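Local coordinates for protein endoribonuclease YbeY (Aquifex aeolicus, PDB 1OZ9) that probably acts as a zinc-dependent, single-strand-specific endoribonuclease in 16S rRNA 3'-end maturation and late 70S ribosome quality control, at residues Y46-D49 with D50-R54; G75-G79 with G80-L84; L105-E108 with V109-L112. All coordinates share one frame; numbering follows the deposited sequence.

Overall arrangement
The three contacts are local and lie in series. Contact 1, where strand 41-48 gives way to helix 50-61, and contact 3, within helix 105-120, are partly buried and meet: Ile-47 CD1 lies 4.2 Å from Val-109 CG1, a packing touch of sheet on helix. Contact 2, the hairpin tip of strands 69-78 and 81-90, is a surface feature whose centre lies about 26 Å and 28 Å from those of contacts 1 and 3. Contacts 1 and 2 reach the same sheet, through neighbouring strands 41-48 and 81-90. The chemistry of the three differs: hydroxyls and a helix cap in contact 1, a glycine turn and salt bridge in contact 2, an ion network in contact 3.

Contact 1. Residues Y46-D49 with D50-R54; sequences YITD and DQEIR
Glu-52 reaches back from the first turn of its helix to the preceding strand, where its OE1 collects two hydroxyl donors from Tyr-46 and Thr-48. Tyr-46 OH bonds to Glu-52 OE1 at 2.6 Å on the syn side of the carboxylate, and Thr-48 OG1 to the same OE1 at 2.7 Å on the anti side, both somewhat out of its plane. Hydroxyls suit these places as neutral donors to a carboxylate. The carboxylate stands almost square to the tyrosine ring, the planes 87° apart, with Glu-52 OE2 at the ring's edge. The extended glutamate chain, its CG anti to the backbone N (chi1 175°), spans the gap to both hydroxyls. Thr-48 also lays its CB over one face of the ring, toward the rim.

Asp-49 is the N-cap: its OD1 accepts from Glu-52 N at 2.8 Å, satisfying a first-turn amide that has no earlier helical carbonyl to meet. The short aspartate chain, turned back with chi1 63°, is the right length for this. Ile-53 N bonds to Asp-49 O at 3.1 Å, and Asp-50 N is taken by the Asp-92 carboxylate.

Asp-50 turns its own carboxylate to Arg-96, Ser-90 and Thr-93. The junction thus joins strand 41-48, paired through its backbone with strand 81-90, to helix 50-61, with Ile-53 packing on Ser-90 and Asp-49 touching Asp-92 of helix 91-101.

Contact 2. Residues G75-G79 with G80-L84; sequences GEEFG and GYKIL
Ile-83 sends its CD1 to the edge of the Phe-78 ring, in its plane, 3.6 Å from Phe-78 CE1. Isoleucine's longer branch carries CD1 out to the ring, where an apolar methyl suits an aromatic edge. The backbone N of Ile-83 bonds almost straight to Glu-76 O at 3.0 Å.

Lys-82 forms a non-hydrogen-bonded antiparallel pair with Glu-77, on the other face from Phe-78 and Tyr-81. The long lysine chain runs against the glutamate's CG before bending at its end (chi4 71°), which swings NZ to two acceptors: Gly-75 O at 2.7 Å, in the carbonyl plane on a lone pair, and Glu-77 OE2 at 3.0 Å in a salt bridge, met on the anti side.

Gly-79 and Gly-80 are the central residues of a type I' turn, closed by the hydrogen-bonded pair Phe-78 and Tyr-81, with Phe-78 N to Tyr-81 O at 2.8 Å and Tyr-81 N to Phe-78 O at 2.9 Å. Both glycines have positive phi, and at Gly-80 a CB would collide with the carbonyl oxygen of Gly-79. A water links Glu-77 OE1 to Gly-80 N, the second bond being weak.

The hairpin joins strand 69-78, at the sheet's edge, to strand 81-90, which also pairs with strand 41-48: Lys-82 and Leu-84 bond there through backbone to Glu-42, and Tyr-81 OH bonds to the Glu-42 carboxylate.

Contact 3. Residues L105-E108 with V109-L112; sequences LEEE and VKRL
Glu-107 OE2 meets the guanidinium of Arg-111 at its edge, in plane, while the carboxylate itself is turned 79° from the guanidinium plane. No face-to-face stacking results: OE2 uses its anti lone pair to accept from Arg-111 NE along a nearly straight bond (168°). The NE to OE2 distance of 2.5 Å is very short, and its exact value should be read with caution. A weak bond from Arg-111 NH2 reaches the same OE2. The other oxygen, Glu-107 OE1, takes Lys-110 NZ at 3.0 Å on its syn side, out of the carboxylate plane. One acid therefore holds two bases, three and four residues further along the helix. The glutamate chain bends at chi2 (69°), and arginine and lysine have the length to reach its carboxylate. An alanine in place of Glu-107 is likely to leave Lys-110 and Arg-111 without their shared countercharge.

Leu-105 CD1 packs on Val-109 CG2 at 3.8 Å. Glu-108 crosses Leu-112 obliquely, its OE2 3.8 Å from Leu-112 CD1. Leu-105 and Glu-108 face helix 91-101, while the ion network lies beside helices 22-35 and 129-147, Lys-110 on Trp-28 and Arg-111 on Leu-143. The helix carries on to His-115 and His-119, predicted zinc ligands.

With both oxygens engaged, Glu-107 is fixed in rotation and its charged form is probably favoured; the buried Glu-108 has its OE1 met by His-103.

Contact 1. Residues Y46-D49 with D50-R54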
ATOM      1  N   TYR A  46       6.148  -3.363   3.092  1.00 17.26           N
ATOM      2  CA  TYR A  46       6.632  -4.714   3.412  1.00 18.93           C
ATOM      3  C   TYR A  46       5.912  -5.708   2.517  1.00 18.78           C
ATOM      4  O   TYR A  46       4.683  -5.678   2.446  1.00 17.73           O
ATOM      5  CB  TYR A  46       6.341  -5.032   4.878  1.00 18.84           C
ATOM      6  CG  TYR A  46       6.902  -6.341   5.437  1.00 23.87           C
ATOM      7  CD1 TYR A  46       8.076  -6.907   4.953  1.00 24.97           C
ATOM      8  CD2 TYR A  46       6.252  -6.990   6.493  1.00 25.68           C
ATOM      9  CE1 TYR A  46       8.579  -8.083   5.493  1.00 25.45           C
ATOM     10  CE2 TYR A  46       6.737  -8.153   7.036  1.00 26.47           C
ATOM     11  CZ  TYR A  46       7.899  -8.703   6.548  1.00 27.19           C
ATOM     12  OH  TYR A  46       8.359  -9.873   7.124  1.00 25.72           O
ATOM     13  N   ILE A  47       6.653  -6.555   1.808  1.00 17.01           N
ATOM     14  CA  ILE A  47       6.002  -7.614   1.023  1.00 17.93           C
ATOM     15  C   ILE A  47       6.241  -8.930   1.767  1.00 17.11           C
ATOM     16  O   ILE A  47       7.389  -9.391   1.897  1.00 17.45           O
ATOM     17  CB  ILE A  47       6.564  -7.746  -0.400  1.00 17.40           C
ATOM     18  CG1 ILE A  47       6.539  -6.416  -1.165  1.00 19.91           C
ATOM     19  CG2 ILE A  47       5.810  -8.852  -1.157  1.00 18.49           C
ATOM     20  CD1 ILE A  47       5.144  -5.754  -1.324  1.00 17.66           C
ATOM     21  N   THR A  48       5.168  -9.540   2.261  1.00 16.40           N
ATOM     22  CA  THR A  48       5.321 -10.734   3.069  1.00 16.58           C
ATOM     23  C   THR A  48       4.399 -11.847   2.594  1.00 17.17           C
ATOM     24  O   THR A  48       4.004 -11.853   1.419  1.00 16.81           O
ATOM     25  CB  THR A  48       5.152 -10.366   4.576  1.00 16.88           C
ATOM     26  OG1 THR A  48       5.405 -11.501   5.398  1.00 16.94           O
ATOM     27  CG2 THR A  48       3.711  -9.930   4.908  1.00 16.58           C
ATOM     28  N   ASP A  49       4.083 -12.789   3.477  1.00 17.52           N
ATOM     29  CA  ASP A  49       3.264 -13.954   3.107  1.00 17.52           C
ATOM     30  C   ASP A  49       1.930 -13.992   3.842  1.00 17.38           C
ATOM     31  O   ASP A  49       1.663 -13.160   4.701  1.00 16.12           O
ATOM     32  CB  ASP A  49       4.012 -15.265   3.365  1.00 18.11           C
ATOM     33  CG  ASP A  49       4.344 -15.486   4.845  1.00 19.96           C
ATOM     34  OD1 ASP A  49       3.921 -14.701   5.720  1.00 19.41           O
ATOM     35  OD2 ASP A  49       5.046 -16.443   5.229  1.00 23.72           O
ATOM     36  N   ASP A  50       1.101 -14.978   3.518  1.00 17.37           N
ATOM     37  CA  ASP A  50      -0.224 -15.084   4.126  1.00 18.26           C
ATOM     38  C   ASP A  50      -0.186 -15.305   5.633  1.00 18.88           C
ATOM     39  O   ASP A  50      -1.042 -14.781   6.366  1.00 17.99           O
ATOM     40  CB  ASP A  50      -1.051 -16.196   3.455  1.00 18.03           C
ATOM     41  CG  ASP A  50      -1.885 -15.671   2.307  1.00 19.45           C
ATOM     42  OD1 ASP A  50      -1.788 -14.450   2.018  1.00 16.44           O
ATOM     43  OD2 ASP A  50      -2.666 -16.384   1.634  1.00 17.77           O
ATOM     44  N   GLN A  51       0.794 -16.077   6.102  1.00 19.11           N
ATOM     45  CA  GLN A  51       0.879 -16.346   7.527  1.00 20.45           C
ATOM     46  C   GLN A  51       1.175 -15.065   8.322  1.00 20.18           C
ATOM     47  O   GLN A  51       0.560 -14.801   9.353  1.00 19.74           O
ATOM     48  CB  GLN A  51       1.845 -17.506   7.837  1.00 21.30           C
ATOM     49  CG  GLN A  51       1.168 -18.871   7.609  1.00 25.91           C
ATOM     50  CD  GLN A  51       2.090 -20.101   7.701  1.00 31.98           C
ATOM     51  OE1 GLN A  51       3.004 -20.162   8.538  1.00 34.99           O
ATOM     52  NE2 GLN A  51       1.818 -21.096   6.860  1.00 32.06           N
ATOM     53  N   GLU A  52       2.091 -14.249   7.834  1.00 19.91           N
ATOM     54  CA  GLU A  52       2.402 -13.043   8.578  1.00 20.48           C
ATOM     55  C   GLU A  52       1.267 -12.036   8.516  1.00 19.56           C
ATOM     56  O   GLU A  52       0.911 -11.425   9.530  1.00 19.64           O
ATOM     57  CB  GLU A  52       3.698 -12.412   8.108  1.00 20.59           C
ATOM     58  CG  GLU A  52       3.947 -11.098   8.820  1.00 25.31           C
ATOM     59  CD  GLU A  52       5.405 -10.693   8.830  1.00 30.36           C
ATOM     60  OE1 GLU A  52       6.163 -11.121   7.917  1.00 28.25           O
ATOM     61  OE2 GLU A  52       5.776  -9.943   9.771  1.00 32.73           O
ATOM     62  N   ILE A  53       0.672 -11.866   7.344  1.00 18.40           N
ATOM     63  CA  ILE A  53      -0.403 -10.892   7.257  1.00 17.98           C
ATOM     64  C   ILE A  53      -1.598 -11.344   8.102  1.00 17.53           C
ATOM     65  O   ILE A  53      -2.319 -10.533   8.673  1.00 16.71           O
ATOM     66  CB  ILE A  53      -0.765 -10.553   5.797  1.00 18.28           C
ATOM     67  CG1 ILE A  53      -1.231  -9.087   5.714  1.00 18.84           C
ATOM     68  CG2 ILE A  53      -1.795 -11.545   5.226  1.00 16.96           C
ATOM     69  CD1 ILE A  53      -1.123  -8.490   4.350  1.00 19.09           C
ATOM     70  N   ARG A  54      -1.742 -12.649   8.274  1.00 17.66           N
ATOM     71  CA  ARG A  54      -2.838 -13.145   9.084  1.00 18.04           C
ATOM     72  C   ARG A  54      -2.648 -12.745  10.547  1.00 18.18           C
ATOM     73  O   ARG A  54      -3.592 -12.283  11.201  1.00 18.68           O
ATOM     74  CB  ARG A  54      -2.976 -14.658   8.921  1.00 18.19           C
ATOM     75  CG  ARG A  54      -4.087 -15.281   9.726  1.00 18.07           C
ATOM     76  CD  ARG A  54      -4.057 -16.794   9.698  1.00 20.36           C
ATOM     77  NE  ARG A  54      -4.973 -17.390  10.667  1.00 20.17           N
ATOM     78  CZ  ARG A  54      -5.510 -18.591  10.520  1.00 22.50           C
ATOM     79  NH1 ARG A  54      -5.222 -19.311   9.442  1.00 21.81           N
ATOM     80  NH2 ARG A  54      -6.340 -19.073  11.440  1.00 21.89           N
TER

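Contact 2. Residues G75-G79 with G80-L84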
ATOM      1  N   GLY A  75       2.795   8.460  12.151  1.00 21.96           N
ATOM      2  CA  GLY A  75       2.502   9.886  12.186  1.00 21.65           C
ATOM      3  C   GLY A  75       3.474  10.760  12.945  1.00 19.96           C
ATOM      4  O   GLY A  75       3.374  11.976  12.869  1.00 20.49           O
ATOM      5  N   GLU A  76       4.401  10.159  13.678  1.00 19.25           N
ATOM      6  CA  GLU A  76       5.339  10.951  14.471  1.00 18.57           C
ATOM      7  C   GLU A  76       6.090  11.913  13.559  1.00 16.75           C
ATOM      8  O   GLU A  76       6.378  11.581  12.418  1.00 15.76           O
ATOM      9  CB  GLU A  76       6.333  10.036  15.205  1.00 19.68           C
ATOM     10  CG  GLU A  76       7.166  10.795  16.223  1.00 22.38           C
ATOM     11  CD  GLU A  76       7.841   9.897  17.256  1.00 27.73           C
ATOM     12  OE1 GLU A  76       7.986   8.688  16.996  1.00 31.51           O
ATOM     13  OE2 GLU A  76       8.232  10.416  18.325  1.00 28.87           O
ATOM     14  N   GLU A  77       6.398  13.101  14.054  1.00 15.10           N
ATOM     15  CA  GLU A  77       7.125  14.105  13.268  1.00 15.61           C
ATOM     16  C   GLU A  77       8.441  14.428  13.942  1.00 15.28           C
ATOM     17  O   GLU A  77       8.491  14.460  15.163  1.00 15.32           O
ATOM     18  CB  GLU A  77       6.326  15.428  13.198  1.00 15.84           C
ATOM     19  CG  GLU A  77       5.015  15.304  12.433  1.00 18.78           C
ATOM     20  CD  GLU A  77       4.170  16.584  12.533  1.00 22.41           C
ATOM     21  OE1 GLU A  77       4.757  17.692  12.627  1.00 20.69           O
ATOM     22  OE2 GLU A  77       2.914  16.476  12.528  1.00 22.19           O
ATOM     23  N   PHE A  78       9.482  14.707  13.152  1.00 14.55           N
ATOM     24  CA  PHE A  78      10.755  15.194  13.689  1.00 15.78           C
ATOM     25  C   PHE A  78      11.115  16.428  12.881  1.00 15.59           C
ATOM     26  O   PHE A  78      11.511  16.318  11.731  1.00 15.65           O
ATOM     27  CB  PHE A  78      11.829  14.091  13.518  1.00 15.61           C
ATOM     28  CG  PHE A  78      11.587  12.915  14.388  1.00 15.90           C
ATOM     29  CD1 PHE A  78      10.802  11.879  13.969  1.00 17.51           C
ATOM     30  CD2 PHE A  78      12.082  12.893  15.673  1.00 16.92           C
ATOM     31  CE1 PHE A  78      10.567  10.784  14.800  1.00 19.41           C
ATOM     32  CE2 PHE A  78      11.851  11.801  16.498  1.00 18.54           C
ATOM     33  CZ  PHE A  78      11.083  10.763  16.063  1.00 14.55           C
ATOM     34  N   GLY A  79      10.906  17.603  13.453  1.00 17.19           N
ATOM     35  CA  GLY A  79      11.142  18.860  12.755  1.00 18.87           C
ATOM     36  C   GLY A  79      10.729  18.884  11.282  1.00 19.69           C
ATOM     37  O   GLY A  79      11.547  19.127  10.394  1.00 22.99           O
ATOM     38  N   GLY A  80       9.489  18.640  10.958  1.00 18.84           N
ATOM     39  CA  GLY A  80       9.200  18.718   9.533  1.00 19.41           C
ATOM     40  C   GLY A  80       9.256  17.430   8.732  1.00 18.17           C
ATOM     41  O   GLY A  80       8.631  17.326   7.673  1.00 19.49           O
ATOM     42  N   TYR A  81      10.006  16.444   9.205  1.00 16.06           N
ATOM     43  CA  TYR A  81      10.025  15.121   8.564  1.00 15.55           C
ATOM     44  C   TYR A  81       8.901  14.370   9.226  1.00 15.23           C
ATOM     45  O   TYR A  81       8.831  14.383  10.438  1.00 16.30           O
ATOM     46  CB  TYR A  81      11.342  14.431   8.935  1.00 15.13           C
ATOM     47  CG  TYR A  81      11.570  13.040   8.420  1.00 14.63           C
ATOM     48  CD1 TYR A  81      11.980  12.827   7.116  1.00 15.86           C
ATOM     49  CD2 TYR A  81      11.451  11.930   9.256  1.00 15.75           C
ATOM     50  CE1 TYR A  81      12.221  11.540   6.637  1.00 14.84           C
ATOM     51  CE2 TYR A  81      11.713  10.638   8.790  1.00 16.12           C
ATOM     52  CZ  TYR A  81      12.112  10.463   7.471  1.00 14.21           C
ATOM     53  OH  TYR A  81      12.384   9.216   6.966  1.00 14.41           O
ATOM     54  N   LYS A  82       8.016  13.733   8.474  1.00 15.48           N
ATOM     55  CA  LYS A  82       6.885  13.032   9.094  1.00 16.85           C
ATOM     56  C   LYS A  82       6.823  11.564   8.638  1.00 16.88           C
ATOM     57  O   LYS A  82       6.963  11.281   7.452  1.00 17.06           O
ATOM     58  CB  LYS A  82       5.570  13.724   8.750  1.00 17.73           C
ATOM     59  CG  LYS A  82       4.308  13.153   9.496  1.00 20.42           C
ATOM     60  CD  LYS A  82       3.121  14.136   9.322  1.00 21.78           C
ATOM     61  CE  LYS A  82       1.851  13.702  10.035  1.00 19.53           C
ATOM     62  NZ  LYS A  82       1.972  13.828  11.484  1.00 22.62           N
ATOM     63  N   ILE A  83       6.670  10.652   9.591  1.00 16.42           N
ATOM     64  CA  ILE A  83       6.571   9.216   9.302  1.00 16.93           C
ATOM     65  C   ILE A  83       5.117   8.870   9.039  1.00 18.16           C
ATOM     66  O   ILE A  83       4.264   8.990   9.944  1.00 18.46           O
ATOM     67  CB  ILE A  83       7.133   8.427  10.477  1.00 17.70           C
ATOM     68  CG1 ILE A  83       8.608   8.853  10.706  1.00 17.53           C
ATOM     69  CG2 ILE A  83       7.033   6.885  10.194  1.00 17.12           C
ATOM     70  CD1 ILE A  83       8.994   8.940  12.180  1.00 19.12           C
ATOM     71  N   LEU A  84       4.813   8.501   7.806  1.00 17.52           N
ATOM     72  CA  LEU A  84       3.426   8.239   7.429  1.00 19.24           C
ATOM     73  C   LEU A  84       2.983   6.910   7.980  1.00 19.77           C
ATOM     74  O   LEU A  84       1.877   6.790   8.546  1.00 19.02           O
ATOM     75  CB  LEU A  84       3.251   8.206   5.930  1.00 19.50           C
ATOM     76  CG  LEU A  84       3.464   9.436   5.060  1.00 22.12           C
ATOM     77  CD1 LEU A  84       2.873   9.100   3.664  1.00 26.96           C
ATOM     78  CD2 LEU A  84       2.829  10.700   5.700  1.00 24.72           C
TER
HETATM   79  O   HOH W   1       6.955  18.971  13.279  1.00 42.28           O

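Contact 3. Residues L105-E108 with V109-L112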
ATOM      1  N   LEU A 105       1.256 -10.247 -11.528  1.00 17.21           N
ATOM      2  CA  LEU A 105       1.549 -10.038 -10.113  1.00 17.11           C
ATOM      3  C   LEU A 105       2.056  -8.610  -9.888  1.00 17.39           C
ATOM      4  O   LEU A 105       1.682  -7.930  -8.899  1.00 15.95           O
ATOM      5  CB  LEU A 105       2.580 -11.050  -9.617  1.00 16.91           C
ATOM      6  CG  LEU A 105       3.100 -10.804  -8.191  1.00 16.22           C
ATOM      7  CD1 LEU A 105       1.965 -10.908  -7.222  1.00 15.78           C
ATOM      8  CD2 LEU A 105       4.163 -11.850  -7.843  1.00 17.48           C
ATOM      9  N   GLU A 106       2.897  -8.143 -10.806  1.00 17.63           N
ATOM     10  CA  GLU A 106       3.443  -6.789 -10.676  1.00 17.77           C
ATOM     11  C   GLU A 106       2.311  -5.799 -10.710  1.00 18.03           C
ATOM     12  O   GLU A 106       2.294  -4.864  -9.925  1.00 17.74           O
ATOM     13  CB  GLU A 106       4.438  -6.438 -11.782  1.00 18.25           C
ATOM     14  CG  GLU A 106       5.707  -7.255 -11.698  1.00 20.15           C
ATOM     15  CD  GLU A 106       6.842  -6.728 -12.565  1.00 23.93           C
ATOM     16  OE1 GLU A 106       6.730  -5.621 -13.144  1.00 23.48           O
ATOM     17  OE2 GLU A 106       7.858  -7.443 -12.667  1.00 21.71           O
ATOM     18  N   GLU A 107       1.361  -6.007 -11.618  1.00 18.24           N
ATOM     19  CA  GLU A 107       0.244  -5.082 -11.687  1.00 19.30           C
ATOM     20  C   GLU A 107      -0.557  -5.109 -10.379  1.00 18.22           C
ATOM     21  O   GLU A 107      -0.961  -4.052  -9.877  1.00 18.37           O
ATOM     22  CB  GLU A 107      -0.654  -5.371 -12.888  1.00 19.69           C
ATOM     23  CG  GLU A 107      -1.885  -4.468 -12.949  1.00 23.72           C
ATOM     24  CD  GLU A 107      -1.576  -2.998 -13.268  1.00 29.13           C
ATOM     25  OE1 GLU A 107      -0.582  -2.707 -13.975  1.00 30.51           O
ATOM     26  OE2 GLU A 107      -2.347  -2.116 -12.814  1.00 31.60           O
ATOM     27  N   GLU A 108      -0.750  -6.292  -9.804  1.00 17.72           N
ATOM     28  CA  GLU A 108      -1.528  -6.402  -8.565  1.00 17.36           C
ATOM     29  C   GLU A 108      -0.780  -5.761  -7.392  1.00 17.79           C
ATOM     30  O   GLU A 108      -1.367  -5.050  -6.549  1.00 15.95           O
ATOM     31  CB  GLU A 108      -1.897  -7.868  -8.268  1.00 17.69           C
ATOM     32  CG  GLU A 108      -2.750  -8.075  -7.003  1.00 17.15           C
ATOM     33  CD  GLU A 108      -4.146  -7.450  -7.097  1.00 21.76           C
ATOM     34  OE1 GLU A 108      -4.563  -7.016  -8.209  1.00 18.12           O
ATOM     35  OE2 GLU A 108      -4.840  -7.398  -6.049  1.00 22.14           O
ATOM     36  N   VAL A 109       0.526  -5.991  -7.330  1.00 16.47           N
ATOM     37  CA  VAL A 109       1.288  -5.385  -6.256  1.00 16.72           C
ATOM     38  C   VAL A 109       1.299  -3.856  -6.348  1.00 16.85           C
ATOM     39  O   VAL A 109       1.192  -3.159  -5.340  1.00 17.39           O
ATOM     40  CB  VAL A 109       2.704  -5.975  -6.203  1.00 17.25           C
ATOM     41  CG1 VAL A 109       3.578  -5.166  -5.228  1.00 17.35           C
ATOM     42  CG2 VAL A 109       2.580  -7.455  -5.781  1.00 17.23           C
ATOM     43  N   LYS A 110       1.452  -3.346  -7.556  1.00 16.82           N
ATOM     44  CA  LYS A 110       1.428  -1.907  -7.802  1.00 18.03           C
ATOM     45  C   LYS A 110       0.096  -1.305  -7.323  1.00 18.04           C
ATOM     46  O   LYS A 110       0.056  -0.272  -6.614  1.00 18.87           O
ATOM     47  CB  LYS A 110       1.615  -1.612  -9.297  1.00 17.48           C
ATOM     48  CG  LYS A 110       1.570  -0.103  -9.658  1.00 20.97           C
ATOM     49  CD  LYS A 110       1.811   0.130 -11.159  1.00 26.49           C
ATOM     50  CE  LYS A 110       0.617  -0.281 -11.979  1.00 30.13           C
ATOM     51  NZ  LYS A 110       0.841  -0.147 -13.462  1.00 32.95           N
ATOM     52  N   ARG A 111      -0.987  -1.974  -7.675  1.00 17.66           N
ATOM     53  CA  ARG A 111      -2.321  -1.512  -7.304  1.00 18.45           C
ATOM     54  C   ARG A 111      -2.540  -1.549  -5.790  1.00 18.19           C
ATOM     55  O   ARG A 111      -3.209  -0.666  -5.220  1.00 18.72           O
ATOM     56  CB  ARG A 111      -3.378  -2.338  -8.019  1.00 17.26           C
ATOM     57  CG  ARG A 111      -3.545  -1.962  -9.522  1.00 21.49           C
ATOM     58  CD  ARG A 111      -4.594  -2.807 -10.251  1.00 22.42           C
ATOM     59  NE  ARG A 111      -4.506  -2.771 -11.711  1.00 26.36           N
ATOM     60  CZ  ARG A 111      -5.479  -3.220 -12.540  1.00 30.92           C
ATOM     61  NH1 ARG A 111      -6.619  -3.703 -12.042  1.00 31.17           N
ATOM     62  NH2 ARG A 111      -5.323  -3.184 -13.871  1.00 29.77           N
ATOM     63  N   LEU A 112      -1.978  -2.557  -5.145  1.00 17.37           N
ATOM     64  CA  LEU A 112      -2.109  -2.705  -3.716  1.00 16.79           C
ATOM     65  C   LEU A 112      -1.274  -1.654  -2.990  1.00 17.67           C
ATOM     66  O   LEU A 112      -1.657  -1.199  -1.915  1.00 16.54           O
ATOM     67  CB  LEU A 112      -1.692  -4.117  -3.269  1.00 17.28           C
ATOM     68  CG  LEU A 112      -2.723  -5.201  -3.636  1.00 17.34           C
ATOM     69  CD1 LEU A 112      -2.160  -6.587  -3.412  1.00 18.52           C
ATOM     70  CD2 LEU A 112      -4.066  -5.054  -2.851  1.00 17.54           C
TER